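Local atomic coordinates of aerobactin synthase IucC (Klebsiella pneumoniae, PDB entry 6CN7), a protein that probably joins a second N-acetyl-N-hydroxylysine to N-citryl-N-acetyl-N-hydroxylysine at the expense of ATP, completing the siderophore aerobactin. Residues W57-I62 against V494-A499; S136-F141 against F487-R492. The protein carries 5 engineered substitutions. All blocks are in the same frame, centred on the assembly; numbering follows the deposited sequence.

Interaction 1: W57-I62 against V494-A499; sequences WGWLWI and VSPLMA
Pro496 is the bump here, and the indole of Trp61 is the flat wall it presses on. CB of Pro496 lies 3.7 Å from the centroid of the six-membered ring of Trp61, 23° off the ring normal: a CH-pi contact, with the carbon displaced toward the rim. CG of Pro496 lies beside the NE1-CE2-CZ2 rim, 3.5 Å from NE1 of Trp61, so CB rests on the face while CG, on the same side of the plane, overhangs the rim. Trp61 reaches across with CG set anti to its carbonyl carbon (chi1 -49°). Trp59 closes the hollow on another flank: Pro496 CG stands 4.4 Å from Trp59 CZ3, near the plane of that indole and at its edge. One turn along the helix, the Ala499 methyl makes a looser contact, its CB 4.4 Å from Trp61 CH2. No hydrogen bond crosses the gap; the fit is apolar. Trp59 is also held from the helix side, by a cation-pi contact with Arg492 and an edge-to-face one with Phe493. The arrangement is a helix packed through a proline against Trp61 of edge strand 60-62, which ends the N-terminal antiparallel sheet, and Trp59 of the turn leading into it; helix 475-499 belongs to the FhuF-like region.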
ATOM      1  N   TRP A  57      27.488 -27.380  19.350  1.00 39.17           N
ATOM      2  CA  TRP A  57      26.831 -26.284  20.048  1.00 40.46           C
ATOM      3  C   TRP A  57      25.619 -26.732  20.853  1.00 45.37           C
ATOM      4  O   TRP A  57      25.077 -25.929  21.618  1.00 50.23           O
ATOM      5  CB  TRP A  57      26.403 -25.209  19.048  1.00 41.35           C
ATOM      6  CG  TRP A  57      27.555 -24.456  18.471  1.00 41.94           C
ATOM      7  CD1 TRP A  57      28.173 -24.688  17.280  1.00 45.17           C
ATOM      8  CD2 TRP A  57      28.237 -23.351  19.070  1.00 42.18           C
ATOM      9  NE1 TRP A  57      29.197 -23.793  17.096  1.00 44.02           N
ATOM     10  CE2 TRP A  57      29.258 -22.959  18.182  1.00 45.04           C
ATOM     11  CE3 TRP A  57      28.085 -22.653  20.272  1.00 45.43           C
ATOM     12  CZ2 TRP A  57      30.121 -21.900  18.456  1.00 45.25           C
ATOM     13  CZ3 TRP A  57      28.942 -21.606  20.544  1.00 45.48           C
ATOM     14  CH2 TRP A  57      29.947 -21.237  19.639  1.00 43.82           C
ATOM     15  N   GLY A  58      25.196 -27.984  20.716  1.00 43.70           N
ATOM     16  CA  GLY A  58      23.939 -28.427  21.277  1.00 47.44           C
ATOM     17  C   GLY A  58      22.760 -28.253  20.349  1.00 49.19           C
ATOM     18  O   GLY A  58      21.619 -28.466  20.774  1.00 54.30           O
ATOM     19  N   TRP A  59      23.001 -27.878  19.097  1.00 44.61           N
ATOM     20  CA  TRP A  59      21.948 -27.600  18.131  1.00 42.92           C
ATOM     21  C   TRP A  59      21.799 -28.787  17.188  1.00 45.35           C
ATOM     22  O   TRP A  59      22.797 -29.322  16.695  1.00 42.55           O
ATOM     23  CB  TRP A  59      22.278 -26.326  17.354  1.00 42.06           C
ATOM     24  CG  TRP A  59      21.392 -26.065  16.189  1.00 41.97           C
ATOM     25  CD1 TRP A  59      20.056 -25.804  16.216  1.00 44.27           C
ATOM     26  CD2 TRP A  59      21.785 -26.010  14.814  1.00 40.11           C
ATOM     27  NE1 TRP A  59      19.585 -25.602  14.941  1.00 41.55           N
ATOM     28  CE2 TRP A  59      20.628 -25.722  14.061  1.00 38.37           C
ATOM     29  CE3 TRP A  59      23.000 -26.182  14.146  1.00 43.84           C
ATOM     30  CZ2 TRP A  59      20.652 -25.606  12.676  1.00 36.90           C
ATOM     31  CZ3 TRP A  59      23.021 -26.063  12.767  1.00 42.48           C
ATOM     32  CH2 TRP A  59      21.855 -25.778  12.048  1.00 38.43           C
ATOM     33  N   LEU A  60      20.552 -29.193  16.942  1.00 48.32           N
ATOM     34  CA  LEU A  60      20.272 -30.396  16.168  1.00 46.56           C
ATOM     35  C   LEU A  60      20.429 -30.158  14.671  1.00 45.67           C
ATOM     36  O   LEU A  60      20.055 -29.104  14.149  1.00 46.41           O
ATOM     37  CB  LEU A  60      18.852 -30.884  16.452  1.00 45.40           C
ATOM     38  CG  LEU A  60      18.572 -31.386  17.870  1.00 46.47           C
ATOM     39  CD1 LEU A  60      17.075 -31.480  18.107  1.00 48.44           C
ATOM     40  CD2 LEU A  60      19.238 -32.733  18.096  1.00 43.85           C
ATOM     41  N   TRP A  61      20.981 -31.154  13.979  1.00 47.93           N
ATOM     42  CA  TRP A  61      20.976 -31.204  12.517  1.00 47.07           C
ATOM     43  C   TRP A  61      19.873 -32.176  12.119  1.00 44.98           C
ATOM     44  O   TRP A  61      20.074 -33.392  12.124  1.00 49.24           O
ATOM     45  CB  TRP A  61      22.328 -31.647  11.968  1.00 48.79           C
ATOM     46  CG  TRP A  61      23.498 -30.916  12.545  1.00 50.89           C
ATOM     47  CD1 TRP A  61      23.487 -29.710  13.181  1.00 48.67           C
ATOM     48  CD2 TRP A  61      24.860 -31.356  12.543  1.00 50.04           C
ATOM     49  NE1 TRP A  61      24.758 -29.373  13.576  1.00 47.85           N
ATOM     50  CE2 TRP A  61      25.620 -30.368  13.195  1.00 48.49           C
ATOM     51  CE3 TRP A  61      25.510 -32.493  12.051  1.00 49.51           C
ATOM     52  CZ2 TRP A  61      26.998 -30.479  13.369  1.00 49.34           C
ATOM     53  CZ3 TRP A  61      26.878 -32.602  12.225  1.00 49.97           C
ATOM     54  CH2 TRP A  61      27.607 -31.602  12.877  1.00 50.67           C
ATOM     55  N   ILE A  62      18.709 -31.638  11.778  1.00 45.25           N
ATOM     56  CA  ILE A  62      17.529 -32.450  11.504  1.00 47.22           C
ATOM     57  C   ILE A  62      17.503 -32.823  10.028  1.00 47.48           C
ATOM     58  O   ILE A  62      17.686 -31.966   9.157  1.00 50.40           O
ATOM     59  CB  ILE A  62      16.250 -31.701  11.914  1.00 46.38           C
ATOM     60  CG1 ILE A  62      16.215 -31.543  13.439  1.00 47.35           C
ATOM     61  CG2 ILE A  62      15.001 -32.432  11.401  1.00 49.16           C
ATOM     62  CD1 ILE A  62      15.012 -30.787  13.973  1.00 51.49           C
ATOM     63  N   VAL A 494      28.380 -23.198   9.831  1.00 43.99           N
ATOM     64  CA  VAL A 494      29.430 -23.567   8.891  1.00 45.36           C
ATOM     65  C   VAL A 494      30.104 -24.873   9.287  1.00 44.70           C
ATOM     66  O   VAL A 494      30.379 -25.715   8.433  1.00 46.05           O
ATOM     67  CB  VAL A 494      30.465 -22.429   8.768  1.00 43.76           C
ATOM     68  CG1 VAL A 494      31.559 -22.804   7.772  1.00 44.63           C
ATOM     69  CG2 VAL A 494      29.788 -21.136   8.347  1.00 46.75           C
ATOM     70  N   SER A 495      30.377 -25.057  10.578  1.00 45.93           N
ATOM     71  CA  SER A 495      31.120 -26.234  11.007  1.00 47.91           C
ATOM     72  C   SER A 495      30.424 -27.551  10.668  1.00 47.74           C
ATOM     73  O   SER A 495      31.138 -28.531  10.402  1.00 50.81           O
ATOM     74  CB  SER A 495      31.407 -26.143  12.515  1.00 48.71           C
ATOM     75  OG  SER A 495      30.217 -26.179  13.283  1.00 53.02           O
ATOM     76  N   PRO A 496      29.091 -27.656  10.656  1.00 47.42           N
ATOM     77  CA  PRO A 496      28.481 -28.927  10.228  1.00 46.67           C
ATOM     78  C   PRO A 496      28.786 -29.274   8.784  1.00 45.90           C
ATOM     79  O   PRO A 496      28.931 -30.459   8.455  1.00 44.05           O
ATOM     80  CB  PRO A 496      26.981 -28.691  10.446  1.00 41.88           C
ATOM     81  CG  PRO A 496      26.902 -27.567  11.419  1.00 45.25           C
ATOM     82  CD  PRO A 496      28.068 -26.691  11.098  1.00 46.53           C
ATOM     83  N   LEU A 497      28.875 -28.275   7.905  1.00 45.74           N
ATOM     84  CA  LEU A 497      29.210 -28.545   6.512  1.00 44.97           C
ATOM     85  C   LEU A 497      30.658 -29.002   6.376  1.00 48.14           C
ATOM     86  O   LEU A 497      30.961 -29.889   5.570  1.00 50.55           O
ATOM     87  CB  LEU A 497      28.946 -27.299   5.668  1.00 43.83           C
ATOM     88  CG  LEU A 497      27.515 -26.760   5.758  1.00 47.89           C
ATOM     89  CD1 LEU A 497      27.358 -25.486   4.942  1.00 48.17           C
ATOM     90  CD2 LEU A 497      26.505 -27.808   5.305  1.00 48.68           C
ATOM     91  N   MET A 498      31.564 -28.413   7.162  1.00 47.14           N
ATOM     92  CA  MET A 498      32.944 -28.887   7.180  1.00 46.14           C
ATOM     93  C   MET A 498      33.024 -30.314   7.703  1.00 46.95           C
ATOM     94  O   MET A 498      33.790 -31.132   7.179  1.00 48.62           O
ATOM     95  CB  MET A 498      33.810 -27.961   8.037  1.00 42.75           C
ATOM     96  CG  MET A 498      34.250 -26.691   7.340  1.00 49.12           C
ATOM     97  SD  MET A 498      35.287 -27.045   5.905  1.00 58.07           S
ATOM     98  CE  MET A 498      34.118 -26.684   4.626  1.00 55.24           C
ATOM     99  N   ALA A 499      32.250 -30.630   8.745  1.00 45.35           N
ATOM    100  CA  ALA A 499      32.220 -31.996   9.256  1.00 48.43           C
ATOM    101  C   ALA A 499      31.855 -32.984   8.160  1.00 51.56           C
ATOM    102  O   ALA A 499      32.321 -34.128   8.171  1.00 56.11           O
ATOM    103  CB  ALA A 499      31.232 -32.100  10.416  1.00 45.78           C
TER

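Interaction 2: S136-F141 against F487-R492; sequences SGHPKF and FVTVLR
His138 is the first residue of the loop to meet the helix, bringing ring atom CE1 to 4.1 Å from the methyl CG2 of Thr489. The imidazole extends anti to the backbone N (chi1 -163°), which carries its end nearer to the helix than the start of the side chain would suggest. Its rotation is steadied from within the loop: the backbone N of Lys140 donates to ND1 of His138 over 3.2 Å, tilted 35° out of the ring plane. Phe141 CE2 and Pro139 CD lie over opposite faces of the imidazole, so the ring is sandwiched by its own loop while it offers CE1 to the threonine. Pro139 comes next, its CG 3.7 Å from the carbonyl O of Thr489, a van der Waals contact. The hydroxyl of Thr489 bonds to the carbonyl of Thr484, back along the helix. Lys140 then extends, anti through chi1 to chi3, and places NZ 4.6 Å from NH2 of Arg492. Glu22 forms salt bridges to both of these cations, and Glu26 forms another to the lysine, so acidic groups probably offset their like charges. Arg492 is steadied by its own helix as well, its NE donating to the carbonyl O of Val488 at 2.8 Å. That helix makes a wider pi-type turn at 487-491, closed by the bond from Arg492 N to Phe487 O. The loop, between helices 128-133 and 152-158, thus lies beside helix 475-499; Glu22 and Lys18 of helix 4-25 join the two, Lys18 holding loop carbonyls, and helix 505-521 packs against Phe487 and Leu491.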
ATOM      1  N   SER A 136      20.039 -17.987   1.263  1.00 43.10           N
ATOM      2  CA  SER A 136      18.841 -18.466   1.945  1.00 46.38           C
ATOM      3  C   SER A 136      18.271 -17.444   2.920  1.00 43.38           C
ATOM      4  O   SER A 136      17.095 -17.541   3.279  1.00 43.53           O
ATOM      5  CB  SER A 136      19.144 -19.762   2.697  1.00 42.97           C
ATOM      6  OG  SER A 136      19.630 -20.758   1.817  1.00 50.02           O
ATOM      7  N   GLY A 137      19.064 -16.473   3.350  1.00 39.69           N
ATOM      8  CA  GLY A 137      18.617 -15.508   4.336  1.00 40.14           C
ATOM      9  C   GLY A 137      19.184 -15.789   5.713  1.00 42.20           C
ATOM     10  O   GLY A 137      20.120 -16.572   5.898  1.00 46.04           O
ATOM     11  N   HIS A 138      18.591 -15.130   6.697  1.00 43.88           N
ATOM     12  CA  HIS A 138      19.122 -15.202   8.053  1.00 42.87           C
ATOM     13  C   HIS A 138      18.961 -16.618   8.598  1.00 45.40           C
ATOM     14  O   HIS A 138      17.857 -17.172   8.552  1.00 44.95           O
ATOM     15  CB  HIS A 138      18.421 -14.202   8.965  1.00 43.12           C
ATOM     16  CG  HIS A 138      19.163 -13.932  10.237  1.00 50.21           C
ATOM     17  ND1 HIS A 138      19.010 -14.706  11.367  1.00 52.48           N
ATOM     18  CD2 HIS A 138      20.073 -12.982  10.554  1.00 51.96           C
ATOM     19  CE1 HIS A 138      19.790 -14.240  12.327  1.00 53.84           C
ATOM     20  NE2 HIS A 138      20.445 -13.194  11.859  1.00 52.52           N
ATOM     21  N   PRO A 139      20.026 -17.232   9.129  1.00 44.62           N
ATOM     22  CA  PRO A 139      19.944 -18.655   9.497  1.00 42.11           C
ATOM     23  C   PRO A 139      19.237 -18.936  10.811  1.00 43.10           C
ATOM     24  O   PRO A 139      18.876 -20.096  11.052  1.00 46.63           O
ATOM     25  CB  PRO A 139      21.416 -19.075   9.575  1.00 38.90           C
ATOM     26  CG  PRO A 139      22.124 -17.832   9.991  1.00 41.03           C
ATOM     27  CD  PRO A 139      21.373 -16.681   9.369  1.00 42.30           C
ATOM     28  N   LYS A 140      19.028 -17.937  11.668  1.00 43.70           N
ATOM     29  CA  LYS A 140      18.450 -18.188  12.985  1.00 48.88           C
ATOM     30  C   LYS A 140      16.932 -18.048  13.006  1.00 49.13           C
ATOM     31  O   LYS A 140      16.245 -18.884  13.601  1.00 54.00           O
ATOM     32  CB  LYS A 140      19.060 -17.237  14.019  1.00 51.65           C
ATOM     33  CG  LYS A 140      18.525 -17.439  15.429  1.00 58.77           C
ATOM     34  CD  LYS A 140      19.167 -16.489  16.427  1.00 62.52           C
ATOM     35  CE  LYS A 140      18.535 -16.639  17.804  1.00 66.42           C
ATOM     36  NZ  LYS A 140      18.596 -18.044  18.303  1.00 63.46           N
ATOM     37  N   PHE A 141      16.391 -17.013  12.371  1.00 46.98           N
ATOM     38  CA  PHE A 141      14.980 -16.690  12.526  1.00 46.91           C
ATOM     39  C   PHE A 141      14.106 -17.595  11.666  1.00 42.42           C
ATOM     40  O   PHE A 141      14.433 -17.898  10.517  1.00 41.93           O
ATOM     41  CB  PHE A 141      14.734 -15.221  12.183  1.00 47.41           C
ATOM     42  CG  PHE A 141      15.349 -14.271  13.169  1.00 54.01           C
ATOM     43  CD1 PHE A 141      14.774 -14.081  14.414  1.00 57.44           C
ATOM     44  CD2 PHE A 141      16.510 -13.582  12.861  1.00 55.57           C
ATOM     45  CE1 PHE A 141      15.340 -13.216  15.330  1.00 59.92           C
ATOM     46  CE2 PHE A 141      17.080 -12.713  13.774  1.00 54.63           C
ATOM     47  CZ  PHE A 141      16.494 -12.530  15.009  1.00 56.12           C
ATOM     48  N   PHE A 487      30.100 -16.440  16.500  1.00 47.30           N
ATOM     49  CA  PHE A 487      30.302 -17.875  16.673  1.00 47.02           C
ATOM     50  C   PHE A 487      28.975 -18.624  16.643  1.00 47.08           C
ATOM     51  O   PHE A 487      28.812 -19.590  15.889  1.00 45.34           O
ATOM     52  CB  PHE A 487      31.049 -18.157  17.980  1.00 47.48           C
ATOM     53  CG  PHE A 487      32.435 -17.567  18.042  1.00 45.88           C
ATOM     54  CD1 PHE A 487      33.015 -16.968  16.933  1.00 42.11           C
ATOM     55  CD2 PHE A 487      33.161 -17.621  19.220  1.00 48.75           C
ATOM     56  CE1 PHE A 487      34.288 -16.433  17.005  1.00 48.11           C
ATOM     57  CE2 PHE A 487      34.433 -17.090  19.295  1.00 49.19           C
ATOM     58  CZ  PHE A 487      34.996 -16.496  18.187  1.00 48.61           C
ATOM     59  N   VAL A 488      28.008 -18.188  17.451  1.00 50.04           N
ATOM     60  CA  VAL A 488      26.747 -18.915  17.553  1.00 47.61           C
ATOM     61  C   VAL A 488      25.869 -18.678  16.330  1.00 47.55           C
ATOM     62  O   VAL A 488      25.094 -19.559  15.943  1.00 48.99           O
ATOM     63  CB  VAL A 488      26.007 -18.522  18.844  1.00 48.64           C
ATOM     64  CG1 VAL A 488      24.665 -19.243  18.943  1.00 51.04           C
ATOM     65  CG2 VAL A 488      26.859 -18.832  20.062  1.00 47.38           C
ATOM     66  N   THR A 489      25.962 -17.504  15.710  1.00 47.26           N
ATOM     67  CA  THR A 489      25.062 -17.140  14.626  1.00 49.31           C
ATOM     68  C   THR A 489      25.675 -17.333  13.243  1.00 44.41           C
ATOM     69  O   THR A 489      24.959 -17.197  12.246  1.00 49.87           O
ATOM     70  CB  THR A 489      24.605 -15.681  14.795  1.00 56.60           C
ATOM     71  OG1 THR A 489      24.108 -15.489  16.126  1.00 49.71           O
ATOM     72  CG2 THR A 489      23.494 -15.326  13.808  1.00 61.75           C
ATOM     73  N   VAL A 490      26.963 -17.664  13.152  1.00 42.28           N
ATOM     74  CA  VAL A 490      27.595 -17.900  11.857  1.00 41.95           C
ATOM     75  C   VAL A 490      28.328 -19.237  11.863  1.00 41.65           C
ATOM     76  O   VAL A 490      27.974 -20.154  11.112  1.00 41.80           O
ATOM     77  CB  VAL A 490      28.558 -16.755  11.482  1.00 44.27           C
ATOM     78  CG1 VAL A 490      29.181 -17.005  10.115  1.00 46.71           C
ATOM     79  CG2 VAL A 490      27.827 -15.423  11.503  1.00 43.64           C
ATOM     80  N   LEU A 491      29.362 -19.354  12.700  1.00 42.18           N
ATOM     81  CA  LEU A 491      30.178 -20.564  12.706  1.00 42.14           C
ATOM     82  C   LEU A 491      29.355 -21.801  13.041  1.00 40.27           C
ATOM     83  O   LEU A 491      29.644 -22.891  12.533  1.00 41.91           O
ATOM     84  CB  LEU A 491      31.332 -20.410  13.694  1.00 44.48           C
ATOM     85  CG  LEU A 491      32.599 -19.751  13.142  1.00 49.99           C
ATOM     86  CD1 LEU A 491      32.287 -18.468  12.381  1.00 54.69           C
ATOM     87  CD2 LEU A 491      33.567 -19.472  14.276  1.00 46.45           C
ATOM     88  N   ARG A 492      28.333 -21.658  13.889  1.00 39.82           N
ATOM     89  CA  ARG A 492      27.467 -22.790  14.201  1.00 39.83           C
ATOM     90  C   ARG A 492      26.898 -23.419  12.937  1.00 43.89           C
ATOM     91  O   ARG A 492      26.682 -24.637  12.892  1.00 34.78           O
ATOM     92  CB  ARG A 492      26.332 -22.341  15.125  1.00 39.41           C
ATOM     93  CG  ARG A 492      25.239 -23.386  15.345  1.00 39.78           C
ATOM     94  CD  ARG A 492      24.423 -23.100  16.606  1.00 41.58           C
ATOM     95  NE  ARG A 492      23.649 -21.857  16.527  1.00 42.83           N
ATOM     96  CZ  ARG A 492      22.352 -21.782  16.241  1.00 43.84           C
ATOM     97  NH1 ARG A 492      21.646 -22.878  15.997  1.00 48.86           N
ATOM     98  NH2 ARG A 492      21.748 -20.602  16.204  1.00 45.80           N
TER

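In the fold
Both contacts use helix 475-499: interaction 2 the 487-492 part and interaction 1 the 494-499 part that follows, their centres about 11 Å apart. They also touch directly through the tryptophans of 57-62. NH1 of Arg492 comes 3.2 Å from CG of Trp59, while CZ3 of Trp57 packs 3.5 Å from CG2 of Val488 and CH2 of Trp57 lies 3.7 Å from CB of Phe487. Glu22 of helix 4-25, whose side chain also touches Trp59, ties the charged corner of interaction 2 to interaction 1. One helix of the FhuF-like region thus receives the edge of the N-terminal sheet and a loop of the IucA/IucC family region, bringing three widely separated parts of the sequence together.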